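Local coordinates for sortase, SrtB family (Streptococcus pneumoniae PCS8235, PDB 4Y4Q), which probably acts as a cysteine transpeptidase of the sortase B family that takes part in forming the type II pilus on the bacterial surface, at residues A[197-200]-A[201-205]; A[210-213]-A[214-218]; A[158-161]-A[162-165]; A[185-189]-A[190-194]. All coordinates share one frame; numbering follows the deposited sequence.

Contact 1 of 4, residues A[197-200]-A[201-205]; sequences LDHL and LSVAM
The C-terminal end of helix 190-202 lies here, and His199, Ser202 and Val203 meet across its last turn. Leu201 N still makes a regular helical bond to Leu197 O, 3.0 Å long and almost straight at 171°. The next bonds are more bent. Ser202 N reaches Asp198 O at 139°, and Val203 N reaches His199 O at 3.3 Å. Val203 is the first residue to leave helical backbone angles.

His199 O has a second donor. Ser202 OG gives its proton to this oxygen at 2.6 Å, in the carbonyl plane and on a lone pair. The hydroxyl sits between its own backbone N and carbonyl carbon (chi1 63°), which turns it back onto the preceding turn.

The His199 ring stands beside Val203. Val203 CG1 is 3.9 Å from His199 NE2 and makes an off-centre CH-pi contact with the ring. Val203 CG2 instead rests 3.4 Å from Leu200 O. Leu200 is buried against Leu173 and Ile182, and Leu201 touches Glu171 of strand 163-176.

Two donors grip His199 O where the helix stops, so this carbonyl is satisfied within the chain although the regular bonding is ending.

Contact 2 of 4, residues A[210-213]-A[214-218]; sequences ISLS and PSDRI
A type I beta turn runs from Ser213 to Asp216 and is closed by Asp216 N bonding to Ser213 O at 3.0 Å. The turn reverses the chain ahead of strand 218-225.

The Asp216 carboxylate folds back over the start of the turn. Its CG lies beside the backbone N and anti to the carbonyl carbon (chi1 -52°), which points OD2 at Ser213. Ser213 N donates to Asp216 OD2 at 2.9 Å, meeting it from above the carboxylate plane. Ser213 and Asp216 are thus joined by two bonds, one from each backbone N.

The two serine hydroxyls meet tip to tip, with Ser213 OG 2.5 Å from Ser215 OG. Either could be the donor. Ser213 OG also lies 3.3 Å from Asp216 OD2, at best a weak bond.

Next to this polar group, Leu212 CD2 touches Ile218 CG2 at 4.1 Å, the two side chains crossing at about a right angle. Leu212 CD2 also passes 3.7 Å from Asp216 OD2. Both apolar residues pack on Phe170.

Lys238 NZ bonds to Ser211 O and forms a long, weak ion pair with Asp216 OD2. Its charge and the Ser213 N-H would probably favour an ionised Asp216.

Contact 3 of 4, residues A[158-161]-A[162-165]; sequences IYYN and GVEK
The Tyr159 ring lies over the turn that joins the two strands. Val163 O sits over one face, 3.4 Å above the plane and offset toward the rim. The ring reaches this place with CG anti to its backbone N (chi1 -179°). Its outer end runs along the glycine backbone, with Tyr159 OH 3.0 Å from Gly162 CA.

The Tyr160 ring projects from the other side of the sheet. Val163 CG2 lies over one of its faces, offset toward the rim and 4.2 Å from Tyr160 CE1. Lys165 CG approaches obliquely and is 3.7 Å from Tyr160 OH. That hydroxyl bonds to Arg217, and the ring meets Phe120.

These residues form a tight antiparallel beta hairpin, strands 155-160 and 163-176, closed by a type I' turn from Tyr160 to Val163. Tyr160 and Val163 are a hydrogen-bonded pair: Tyr160 N to Val163 O is 2.9 Å and Val163 N to Tyr160 O is 2.8 Å. Ile158 and Lys165 form the next such pair, with Lys165 N to Ile158 O nearly straight at 176°. Between them Tyr159 and Glu164 are a non-hydrogen-bonded pair. Tyr159 CD2 passes 4.2 Å from Glu164 CB. Both of these side chains also touch Ser59.

Contact 4 of 4, residues A[185-189]-A[190-194]; sequences PGIQG and EDRQQ
Ile187 is where the loop first meets the helix, its CG2 packing 3.7 Å from Arg192 CG. The two side chains cross at a slant, with the methyl against the aliphatic part of the arginine. Ile187 O then accepts a bond from Gln193 NE2 at 2.9 Å. This bond is almost straight (174°), and the oxygen lies in the amide plane of Gln193. The glutamine chain is extended beyond CG, which carries its amide back along the loop.

Gln188 takes part through its backbone. Gln188 O accepts from Arg192 NH1 at 3.2 Å, at the edge of the guanidinium and tilted 16° from its plane. The arginine chain bends at its third torsion (chi3 -75°), so the guanidinium turns back to this oxygen.

Gly189 is the N-cap residue. Its O receives Gln193 N at 2.8 Å, the first regular bond of the helix. Its positive phi suits a glycine, and its CA lies at the edge of the Arg192 guanidinium, near its plane. Two side chains and one backbone N of the first helical turn therefore bind three successive loop carbonyls.

The contact is at the surface, where the loop after strand 163-176 enters helix 190-202. Asn124 at the start of strand 124-129 bonds to Ile187 N and to the Gly186 backbone. Gln193 also touches Phe123, and it packs on Pro214 in the loop before strand 218-225.

The order along the chain is contact 3, contact 4, contact 1, contact 2. Contacts 4 and 1 lie at the start and end of helix 190-202, with centres about 15 Å apart. Contact 2, in the loop before strand 218-225, touches both: Pro214 packs on Glu190 and Gln194, while Leu212 and Ile218 meet Leu197. Contact 3 is the hairpin at the far end, about 27 Å from contact 1 between centres and on the opposite side of the chain's centre. Arg217 joins contact 2 to contact 3. The 210-218 segment thus bridges the helix and the hairpin of the sortase beta-sheet.

Contact 1 of 4, residues A[197-200]-A[201-205]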
ATOM      1  N   LEU A 197      12.490   6.655   6.307  1.00 41.97           N
ATOM      2  CA  LEU A 197      12.673   5.206   6.266  1.00 42.16           C
ATOM      3  C   LEU A 197      13.134   4.692   7.624  1.00 42.79           C
ATOM      4  O   LEU A 197      12.601   3.704   8.139  1.00 52.66           O
ATOM      5  CB  LEU A 197      13.720   4.870   5.208  1.00 51.07           C
ATOM      6  CG  LEU A 197      13.641   3.578   4.405  1.00 50.39           C
ATOM      7  CD1 LEU A 197      12.229   3.335   3.883  1.00 47.78           C
ATOM      8  CD2 LEU A 197      14.615   3.705   3.258  1.00 45.58           C
ATOM      9  N   ASP A 198      14.112   5.382   8.207  1.00 38.74           N
ATOM     10  CA  ASP A 198      14.689   4.960   9.475  1.00 41.87           C
ATOM     11  C   ASP A 198      13.637   4.918  10.581  1.00 38.33           C
ATOM     12  O   ASP A 198      13.632   4.002  11.409  1.00 40.06           O
ATOM     13  CB  ASP A 198      15.858   5.867   9.867  1.00 51.36           C
ATOM     14  CG  ASP A 198      17.143   5.549   9.102  1.00 61.84           C
ATOM     15  OD1 ASP A 198      17.084   4.793   8.111  1.00 66.02           O
ATOM     16  OD2 ASP A 198      18.213   6.063   9.493  1.00 68.72           O
ATOM     17  N   HIS A 199      12.743   5.902  10.596  1.00 32.94           N
ATOM     18  CA  HIS A 199      11.697   5.946  11.616  1.00 39.36           C
ATOM     19  C   HIS A 199      10.663   4.862  11.348  1.00 36.76           C
ATOM     20  O   HIS A 199      10.290   4.110  12.254  1.00 38.89           O
ATOM     21  CB  HIS A 199      11.014   7.326  11.689  1.00 36.28           C
ATOM     22  CG  HIS A 199       9.885   7.377  12.672  1.00 38.11           C
ATOM     23  ND1 HIS A 199       8.564   7.231  12.297  1.00 41.13           N
ATOM     24  CD2 HIS A 199       9.881   7.510  14.020  1.00 40.37           C
ATOM     25  CE1 HIS A 199       7.794   7.289  13.372  1.00 39.42           C
ATOM     26  NE2 HIS A 199       8.570   7.456  14.428  1.00 40.55           N
ATOM     27  N   LEU A 200      10.209   4.792  10.098  1.00 34.71           N
ATOM     28  CA  LEU A 200       9.252   3.770   9.672  1.00 30.86           C
ATOM     29  C   LEU A 200       9.683   2.379  10.152  1.00 31.42           C
ATOM     30  O   LEU A 200       8.916   1.668  10.790  1.00 38.30           O
ATOM     31  CB  LEU A 200       9.106   3.797   8.151  1.00 36.97           C
ATOM     32  CG  LEU A 200       7.964   2.998   7.515  1.00 37.13           C
ATOM     33  CD1 LEU A 200       6.606   3.443   8.056  1.00 35.27           C
ATOM     34  CD2 LEU A 200       8.007   3.156   6.009  1.00 32.29           C
ATOM     35  N   LEU A 201      10.932   2.019   9.894  1.00 31.21           N
ATOM     36  CA  LEU A 201      11.446   0.733  10.333  1.00 38.11           C
ATOM     37  C   LEU A 201      11.479   0.596  11.859  1.00 43.58           C
ATOM     38  O   LEU A 201      11.213  -0.478  12.394  1.00 43.47           O
ATOM     39  CB  LEU A 201      12.836   0.488   9.729  1.00 44.28           C
ATOM     40  CG  LEU A 201      12.807   0.280   8.208  1.00 47.60           C
ATOM     41  CD1 LEU A 201      14.199   0.384   7.579  1.00 46.68           C
ATOM     42  CD2 LEU A 201      12.153  -1.068   7.863  1.00 49.74           C
ATOM     43  N   SER A 202      11.789   1.682  12.564  1.00 45.33           N
ATOM     44  CA  SER A 202      11.972   1.598  14.013  1.00 41.62           C
ATOM     45  C   SER A 202      10.679   1.285  14.763  1.00 40.61           C
ATOM     46  O   SER A 202      10.724   0.790  15.884  1.00 54.44           O
ATOM     47  CB  SER A 202      12.615   2.880  14.575  1.00 43.86           C
ATOM     48  OG  SER A 202      11.782   4.008  14.371  1.00 44.30           O
ATOM     49  N   VAL A 203       9.533   1.577  14.153  1.00 38.32           N
ATOM     50  CA  VAL A 203       8.247   1.329  14.809  1.00 35.47           C
ATOM     51  C   VAL A 203       7.531   0.092  14.238  1.00 36.71           C
ATOM     52  O   VAL A 203       6.333  -0.118  14.471  1.00 34.91           O
ATOM     53  CB  VAL A 203       7.326   2.569  14.727  1.00 37.27           C
ATOM     54  CG1 VAL A 203       7.967   3.755  15.455  1.00 37.75           C
ATOM     55  CG2 VAL A 203       7.048   2.931  13.279  1.00 35.42           C
ATOM     56  N   ALA A 204       8.278  -0.731  13.505  1.00 30.72           N
ATOM     57  CA  ALA A 204       7.712  -1.909  12.854  1.00 36.42           C
ATOM     58  C   ALA A 204       7.210  -2.921  13.880  1.00 45.28           C
ATOM     59  O   ALA A 204       7.849  -3.115  14.912  1.00 48.28           O
ATOM     60  CB  ALA A 204       8.752  -2.557  11.966  1.00 29.19           C
ATOM     61  N   MET A 205       6.077  -3.567  13.606  1.00 42.95           N
ATOM     62  CA  MET A 205       5.641  -4.690  14.436  1.00 37.40           C
ATOM     63  C   MET A 205       6.287  -5.975  13.909  1.00 35.85           C
ATOM     64  O   MET A 205       6.695  -6.843  14.684  1.00 35.88           O
ATOM     65  CB  MET A 205       4.116  -4.798  14.464  1.00 38.71           C
ATOM     66  CG  MET A 205       3.610  -6.099  15.110  1.00 51.42           C
ATOM     67  SD  MET A 205       1.841  -6.099  15.463  1.00 67.26           S
ATOM     68  CE  MET A 205       1.687  -7.596  16.449  1.00 65.44           C
TER

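Contact 2 of 4, residues A[210-213]-A[214-218]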
ATOM      1  N   ILE A 210      15.661  -6.091   3.976  1.00 57.41           N
ATOM      2  CA  ILE A 210      15.971  -6.069   2.539  1.00 54.27           C
ATOM      3  C   ILE A 210      16.703  -4.793   2.118  1.00 53.22           C
ATOM      4  O   ILE A 210      16.847  -3.854   2.912  1.00 54.52           O
ATOM      5  CB  ILE A 210      14.731  -6.289   1.631  1.00 53.71           C
ATOM      6  CG1 ILE A 210      13.811  -5.067   1.621  1.00 52.35           C
ATOM      7  CG2 ILE A 210      13.963  -7.553   2.034  1.00 54.32           C
ATOM      8  CD1 ILE A 210      12.637  -5.234   0.644  1.00 44.22           C
ATOM      9  N   SER A 211      17.164  -4.766   0.871  1.00 50.65           N
ATOM     10  CA  SER A 211      17.980  -3.655   0.377  1.00 60.30           C
ATOM     11  C   SER A 211      17.125  -2.417   0.131  1.00 57.45           C
ATOM     12  O   SER A 211      16.321  -2.389  -0.807  1.00 57.82           O
ATOM     13  CB  SER A 211      18.711  -4.059  -0.904  1.00 65.54           C
ATOM     14  OG  SER A 211      19.573  -3.026  -1.347  1.00 73.29           O
ATOM     15  N   LEU A 212      17.304  -1.398   0.969  1.00 51.17           N
ATOM     16  CA  LEU A 212      16.437  -0.222   0.936  1.00 58.21           C
ATOM     17  C   LEU A 212      17.194   1.097   0.935  1.00 65.74           C
ATOM     18  O   LEU A 212      18.009   1.374   1.824  1.00 63.53           O
ATOM     19  CB  LEU A 212      15.462  -0.239   2.109  1.00 59.51           C
ATOM     20  CG  LEU A 212      14.085  -0.787   1.761  1.00 63.51           C
ATOM     21  CD1 LEU A 212      13.135  -0.600   2.933  1.00 60.80           C
ATOM     22  CD2 LEU A 212      13.576  -0.086   0.513  1.00 64.33           C
ATOM     23  N   SER A 213      16.893   1.920  -0.061  1.00 68.62           N
ATOM     24  CA  SER A 213      17.527   3.225  -0.194  1.00 68.46           C
ATOM     25  C   SER A 213      16.527   4.259  -0.730  1.00 63.19           C
ATOM     26  O   SER A 213      15.487   3.893  -1.288  1.00 55.53           O
ATOM     27  CB  SER A 213      18.755   3.124  -1.109  1.00 67.02           C
ATOM     28  OG  SER A 213      18.398   2.658  -2.397  1.00 67.01           O
ATOM     29  N   PRO A 214      16.892   5.526  -0.664  1.00 65.25           N
ATOM     30  CA  PRO A 214      15.990   6.563  -1.151  1.00 60.20           C
ATOM     31  C   PRO A 214      15.725   6.248  -2.610  1.00 61.56           C
ATOM     32  O   PRO A 214      14.622   6.482  -3.106  1.00 63.27           O
ATOM     33  CB  PRO A 214      16.825   7.836  -1.026  1.00 62.16           C
ATOM     34  CG  PRO A 214      17.755   7.556   0.104  1.00 60.55           C
ATOM     35  CD  PRO A 214      18.069   6.089   0.022  1.00 64.38           C
ATOM     36  N   SER A 215      16.739   5.731  -3.295  1.00 62.83           N
ATOM     37  CA  SER A 215      16.645   5.533  -4.741  1.00 64.85           C
ATOM     38  C   SER A 215      15.503   4.572  -5.144  1.00 59.41           C
ATOM     39  O   SER A 215      14.983   4.644  -6.263  1.00 58.52           O
ATOM     40  CB  SER A 215      17.986   5.061  -5.306  1.00 67.84           C
ATOM     41  OG  SER A 215      18.563   4.056  -4.488  1.00 74.24           O
ATOM     42  N   ASP A 216      15.105   3.685  -4.236  1.00 54.53           N
ATOM     43  CA  ASP A 216      13.978   2.783  -4.497  1.00 48.79           C
ATOM     44  C   ASP A 216      12.638   3.511  -4.348  1.00 42.04           C
ATOM     45  O   ASP A 216      12.588   4.705  -4.043  1.00 45.58           O
ATOM     46  CB  ASP A 216      13.992   1.585  -3.539  1.00 49.67           C
ATOM     47  CG  ASP A 216      15.323   0.864  -3.508  1.00 53.42           C
ATOM     48  OD1 ASP A 216      15.889   0.595  -4.589  1.00 54.36           O
ATOM     49  OD2 ASP A 216      15.800   0.571  -2.392  1.00 56.59           O
ATOM     50  N   ARG A 217      11.550   2.776  -4.561  1.00 35.93           N
ATOM     51  CA  ARG A 217      10.215   3.322  -4.372  1.00 30.24           C
ATOM     52  C   ARG A 217       9.442   2.357  -3.498  1.00 34.72           C
ATOM     53  O   ARG A 217       9.548   1.138  -3.668  1.00 33.54           O
ATOM     54  CB  ARG A 217       9.510   3.497  -5.713  1.00 29.36           C
ATOM     55  CG  ARG A 217      10.062   4.657  -6.561  1.00 36.78           C
ATOM     56  CD  ARG A 217       9.427   4.623  -7.930  1.00 41.74           C
ATOM     57  NE  ARG A 217       9.690   3.350  -8.594  1.00 47.91           N
ATOM     58  CZ  ARG A 217       8.820   2.702  -9.366  1.00 52.87           C
ATOM     59  NH1 ARG A 217       7.603   3.203  -9.582  1.00 46.10           N
ATOM     60  NH2 ARG A 217       9.172   1.547  -9.926  1.00 55.17           N
ATOM     61  N   ILE A 218       8.677   2.893  -2.555  1.00 25.45           N
ATOM     62  CA  ILE A 218       7.887   2.043  -1.676  1.00 27.20           C
ATOM     63  C   ILE A 218       6.411   2.419  -1.653  1.00 26.41           C
ATOM     64  O   ILE A 218       6.005   3.509  -2.097  1.00 28.29           O
ATOM     65  CB  ILE A 218       8.438   2.048  -0.259  1.00 29.37           C
ATOM     66  CG1 ILE A 218       8.203   3.403   0.400  1.00 24.74           C
ATOM     67  CG2 ILE A 218       9.946   1.714  -0.256  1.00 29.74           C
ATOM     68  CD1 ILE A 218       8.796   3.424   1.778  1.00 16.94           C
TER

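Contact 3 of 4, residues A[158-161]-A[162-165]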
ATOM      1  N   ILE A 158       2.184  -5.414  -8.911  1.00 36.65           N
ATOM      2  CA  ILE A 158       1.385  -4.219  -9.068  1.00 32.91           C
ATOM      3  C   ILE A 158       1.436  -3.810 -10.527  1.00 37.37           C
ATOM      4  O   ILE A 158       2.480  -3.907 -11.173  1.00 42.68           O
ATOM      5  CB  ILE A 158       1.865  -3.100  -8.118  1.00 36.31           C
ATOM      6  CG1 ILE A 158       0.994  -1.848  -8.274  1.00 31.04           C
ATOM      7  CG2 ILE A 158       3.336  -2.776  -8.350  1.00 41.21           C
ATOM      8  CD1 ILE A 158       1.403  -0.727  -7.342  1.00 29.33           C
ATOM      9  N   TYR A 159       0.293  -3.408 -11.063  1.00 42.81           N
ATOM     10  CA  TYR A 159       0.242  -2.923 -12.426  1.00 45.28           C
ATOM     11  C   TYR A 159      -0.124  -1.450 -12.376  1.00 44.61           C
ATOM     12  O   TYR A 159      -1.029  -1.057 -11.633  1.00 44.59           O
ATOM     13  CB  TYR A 159      -0.791  -3.705 -13.226  1.00 52.95           C
ATOM     14  CG  TYR A 159      -0.884  -3.277 -14.671  1.00 62.07           C
ATOM     15  CD1 TYR A 159      -1.641  -2.171 -15.046  1.00 66.74           C
ATOM     16  CD2 TYR A 159      -0.209  -3.973 -15.662  1.00 64.22           C
ATOM     17  CE1 TYR A 159      -1.717  -1.769 -16.366  1.00 69.73           C
ATOM     18  CE2 TYR A 159      -0.295  -3.592 -16.986  1.00 69.67           C
ATOM     19  CZ  TYR A 159      -1.051  -2.493 -17.333  1.00 73.43           C
ATOM     20  OH  TYR A 159      -1.132  -2.123 -18.656  1.00 83.40           O
ATOM     21  N   TYR A 160       0.598  -0.639 -13.146  1.00 43.57           N
ATOM     22  CA  TYR A 160       0.335   0.799 -13.229  1.00 41.92           C
ATOM     23  C   TYR A 160       0.988   1.361 -14.486  1.00 46.84           C
ATOM     24  O   TYR A 160       2.021   0.855 -14.935  1.00 47.52           O
ATOM     25  CB  TYR A 160       0.839   1.541 -11.978  1.00 36.97           C
ATOM     26  CG  TYR A 160       2.342   1.539 -11.818  1.00 47.97           C
ATOM     27  CD1 TYR A 160       3.129   2.520 -12.418  1.00 46.68           C
ATOM     28  CD2 TYR A 160       2.975   0.561 -11.067  1.00 47.87           C
ATOM     29  CE1 TYR A 160       4.501   2.518 -12.281  1.00 46.26           C
ATOM     30  CE2 TYR A 160       4.352   0.554 -10.916  1.00 49.31           C
ATOM     31  CZ  TYR A 160       5.108   1.533 -11.528  1.00 49.71           C
ATOM     32  OH  TYR A 160       6.476   1.527 -11.387  1.00 54.70           O
ATOM     33  N   ASN A 161       0.375   2.397 -15.052  1.00 51.54           N
ATOM     34  CA  ASN A 161       0.911   3.089 -16.223  1.00 55.17           C
ATOM     35  C   ASN A 161       1.301   2.168 -17.373  1.00 58.87           C
ATOM     36  O   ASN A 161       2.260   2.440 -18.100  1.00 61.89           O
ATOM     37  CB  ASN A 161       2.105   3.975 -15.838  1.00 62.39           C
ATOM     38  CG  ASN A 161       2.332   5.110 -16.830  1.00 73.29           C
ATOM     39  OD1 ASN A 161       1.390   5.804 -17.222  1.00 75.53           O
ATOM     40  ND2 ASN A 161       3.580   5.286 -17.256  1.00 74.79           N
ATOM     41  N   GLY A 162       0.562   1.076 -17.535  1.00 59.69           N
ATOM     42  CA  GLY A 162       0.807   0.177 -18.645  1.00 64.42           C
ATOM     43  C   GLY A 162       1.893  -0.852 -18.386  1.00 65.77           C
ATOM     44  O   GLY A 162       2.224  -1.634 -19.280  1.00 64.62           O
ATOM     45  N   VAL A 163       2.446  -0.861 -17.169  1.00 64.52           N
ATOM     46  CA  VAL A 163       3.537  -1.787 -16.837  1.00 58.03           C
ATOM     47  C   VAL A 163       3.268  -2.618 -15.582  1.00 51.49           C
ATOM     48  O   VAL A 163       2.548  -2.184 -14.673  1.00 49.78           O
ATOM     49  CB  VAL A 163       4.892  -1.050 -16.684  1.00 57.34           C
ATOM     50  CG1 VAL A 163       5.137  -0.119 -17.877  1.00 62.86           C
ATOM     51  CG2 VAL A 163       4.939  -0.258 -15.394  1.00 52.19           C
ATOM     52  N   GLU A 164       3.860  -3.813 -15.541  1.00 51.46           N
ATOM     53  CA  GLU A 164       3.739  -4.712 -14.394  1.00 48.37           C
ATOM     54  C   GLU A 164       5.058  -4.828 -13.625  1.00 49.96           C
ATOM     55  O   GLU A 164       6.095  -5.156 -14.201  1.00 53.42           O
ATOM     56  CB  GLU A 164       3.259  -6.101 -14.834  1.00 55.82           C
ATOM     57  CG  GLU A 164       3.058  -7.074 -13.667  1.00 61.62           C
ATOM     58  CD  GLU A 164       2.034  -8.159 -13.963  1.00 73.85           C
ATOM     59  OE1 GLU A 164       2.149  -8.825 -15.014  1.00 83.52           O
ATOM     60  OE2 GLU A 164       1.111  -8.349 -13.142  1.00 75.24           O
ATOM     61  N   LYS A 165       5.009  -4.550 -12.325  1.00 43.63           N
ATOM     62  CA  LYS A 165       6.181  -4.618 -11.458  1.00 40.82           C
ATOM     63  C   LYS A 165       5.898  -5.577 -10.313  1.00 40.24           C
ATOM     64  O   LYS A 165       4.733  -5.842  -9.986  1.00 39.02           O
ATOM     65  CB  LYS A 165       6.481  -3.239 -10.864  1.00 39.77           C
ATOM     66  CG  LYS A 165       6.864  -2.148 -11.874  1.00 45.21           C
ATOM     67  CD  LYS A 165       8.255  -2.393 -12.442  1.00 47.40           C
ATOM     68  CE  LYS A 165       8.671  -1.306 -13.414  1.00 56.65           C
ATOM     69  NZ  LYS A 165       9.775  -1.799 -14.296  1.00 67.77           N
TER

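Contact 4 of 4, residues A[185-189]-A[190-194]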
ATOM      1  N   PRO A 185       3.022  11.665   2.536  1.00 27.88           N
ATOM      2  CA  PRO A 185       3.330  11.039   1.247  1.00 29.15           C
ATOM      3  C   PRO A 185       4.216  11.940   0.393  1.00 29.51           C
ATOM      4  O   PRO A 185       4.195  13.164   0.554  1.00 35.45           O
ATOM      5  CB  PRO A 185       1.946  10.903   0.600  1.00 32.57           C
ATOM      6  CG  PRO A 185       1.199  12.156   1.110  1.00 35.71           C
ATOM      7  CD  PRO A 185       1.720  12.365   2.534  1.00 28.22           C
ATOM      8  N   GLY A 186       4.994  11.334  -0.499  1.00 29.80           N
ATOM      9  CA  GLY A 186       5.737  12.088  -1.495  1.00 33.59           C
ATOM     10  C   GLY A 186       6.916  12.876  -0.959  1.00 34.64           C
ATOM     11  O   GLY A 186       7.213  13.970  -1.433  1.00 32.42           O
ATOM     12  N   ILE A 187       7.607  12.310   0.016  1.00 33.33           N
ATOM     13  CA  ILE A 187       8.796  12.945   0.576  1.00 33.11           C
ATOM     14  C   ILE A 187       9.972  13.000  -0.420  1.00 40.20           C
ATOM     15  O   ILE A 187      10.252  12.032  -1.129  1.00 41.77           O
ATOM     16  CB  ILE A 187       9.189  12.231   1.862  1.00 31.15           C
ATOM     17  CG1 ILE A 187       8.073  12.447   2.887  1.00 38.56           C
ATOM     18  CG2 ILE A 187      10.507  12.755   2.389  1.00 34.22           C
ATOM     19  CD1 ILE A 187       8.236  11.655   4.119  1.00 46.82           C
ATOM     20  N   GLN A 188      10.651  14.143  -0.459  1.00 48.68           N
ATOM     21  CA  GLN A 188      11.741  14.388  -1.404  1.00 51.27           C
ATOM     22  C   GLN A 188      13.045  14.704  -0.698  1.00 48.25           C
ATOM     23  O   GLN A 188      13.045  15.270   0.400  1.00 55.40           O
ATOM     24  CB  GLN A 188      11.395  15.563  -2.315  1.00 54.74           C
ATOM     25  CG  GLN A 188      10.213  15.305  -3.216  1.00 67.23           C
ATOM     26  CD  GLN A 188      10.331  16.050  -4.520  1.00 81.66           C
ATOM     27  OE1 GLN A 188      11.312  15.885  -5.246  1.00 92.94           O
ATOM     28  NE2 GLN A 188       9.340  16.885  -4.824  1.00 78.06           N
ATOM     29  N   GLY A 189      14.155  14.359  -1.342  1.00 47.89           N
ATOM     30  CA  GLY A 189      15.470  14.611  -0.779  1.00 54.59           C
ATOM     31  C   GLY A 189      16.004  13.344  -0.144  1.00 55.22           C
ATOM     32  O   GLY A 189      15.286  12.666   0.588  1.00 56.90           O
ATOM     33  N   GLU A 190      17.266  13.040  -0.421  1.00 57.55           N
ATOM     34  CA  GLU A 190      17.880  11.763  -0.069  1.00 61.78           C
ATOM     35  C   GLU A 190      17.920  11.541   1.441  1.00 61.43           C
ATOM     36  O   GLU A 190      17.348  10.562   1.953  1.00 54.72           O
ATOM     37  CB  GLU A 190      19.293  11.723  -0.661  1.00 73.09           C
ATOM     38  CG  GLU A 190      20.054  10.407  -0.550  1.00 81.72           C
ATOM     39  CD  GLU A 190      21.311  10.407  -1.421  1.00 96.05           C
ATOM     40  OE1 GLU A 190      21.216  10.829  -2.596  1.00 98.82           O
ATOM     41  OE2 GLU A 190      22.393  10.004  -0.935  1.00102.78           O
ATOM     42  N   ASP A 191      18.582  12.458   2.149  1.00 63.01           N
ATOM     43  CA  ASP A 191      18.744  12.347   3.597  1.00 64.88           C
ATOM     44  C   ASP A 191      17.391  12.384   4.315  1.00 57.28           C
ATOM     45  O   ASP A 191      17.187  11.702   5.333  1.00 50.85           O
ATOM     46  CB  ASP A 191      19.665  13.451   4.120  1.00 76.22           C
ATOM     47  CG  ASP A 191      21.073  13.371   3.541  1.00 89.63           C
ATOM     48  OD1 ASP A 191      21.280  13.842   2.403  1.00 96.10           O
ATOM     49  OD2 ASP A 191      21.976  12.849   4.232  1.00 92.94           O
ATOM     50  N   ARG A 192      16.459  13.160   3.765  1.00 53.57           N
ATOM     51  CA  ARG A 192      15.111  13.252   4.323  1.00 49.33           C
ATOM     52  C   ARG A 192      14.320  11.958   4.111  1.00 47.79           C
ATOM     53  O   ARG A 192      13.637  11.480   5.021  1.00 47.23           O
ATOM     54  CB  ARG A 192      14.370  14.454   3.730  1.00 54.41           C
ATOM     55  CG  ARG A 192      12.979  14.685   4.307  1.00 52.75           C
ATOM     56  CD  ARG A 192      12.292  15.906   3.695  1.00 53.87           C
ATOM     57  NE  ARG A 192      12.835  17.169   4.194  1.00 48.19           N
ATOM     58  CZ  ARG A 192      13.790  17.855   3.576  1.00 63.24           C
ATOM     59  NH1 ARG A 192      14.298  17.389   2.443  1.00 70.71           N
ATOM     60  NH2 ARG A 192      14.242  19.001   4.080  1.00 63.32           N
ATOM     61  N   GLN A 193      14.418  11.384   2.914  1.00 46.57           N
ATOM     62  CA  GLN A 193      13.817  10.084   2.650  1.00 39.34           C
ATOM     63  C   GLN A 193      14.429   9.044   3.587  1.00 38.40           C
ATOM     64  O   GLN A 193      13.717   8.212   4.151  1.00 36.45           O
ATOM     65  CB  GLN A 193      13.994   9.690   1.178  1.00 42.14           C
ATOM     66  CG  GLN A 193      13.005  10.366   0.214  1.00 42.50           C
ATOM     67  CD  GLN A 193      13.545  10.477  -1.206  1.00 43.20           C
ATOM     68  OE1 GLN A 193      14.664  10.048  -1.492  1.00 46.37           O
ATOM     69  NE2 GLN A 193      12.758  11.072  -2.097  1.00 39.33           N
ATOM     70  N   GLN A 194      15.742   9.118   3.795  1.00 42.40           N
ATOM     71  CA  GLN A 194      16.398   8.147   4.670  1.00 41.90           C
ATOM     72  C   GLN A 194      15.870   8.230   6.104  1.00 43.53           C
ATOM     73  O   GLN A 194      15.628   7.204   6.741  1.00 37.27           O
ATOM     74  CB  GLN A 194      17.916   8.312   4.657  1.00 42.92           C
ATOM     75  CG  GLN A 194      18.633   7.204   5.426  1.00 48.94           C
ATOM     76  CD  GLN A 194      18.485   5.851   4.744  1.00 55.22           C
ATOM     77  OE1 GLN A 194      18.891   5.684   3.592  1.00 61.14           O
ATOM     78  NE2 GLN A 194      17.882   4.885   5.440  1.00 50.13           N
TER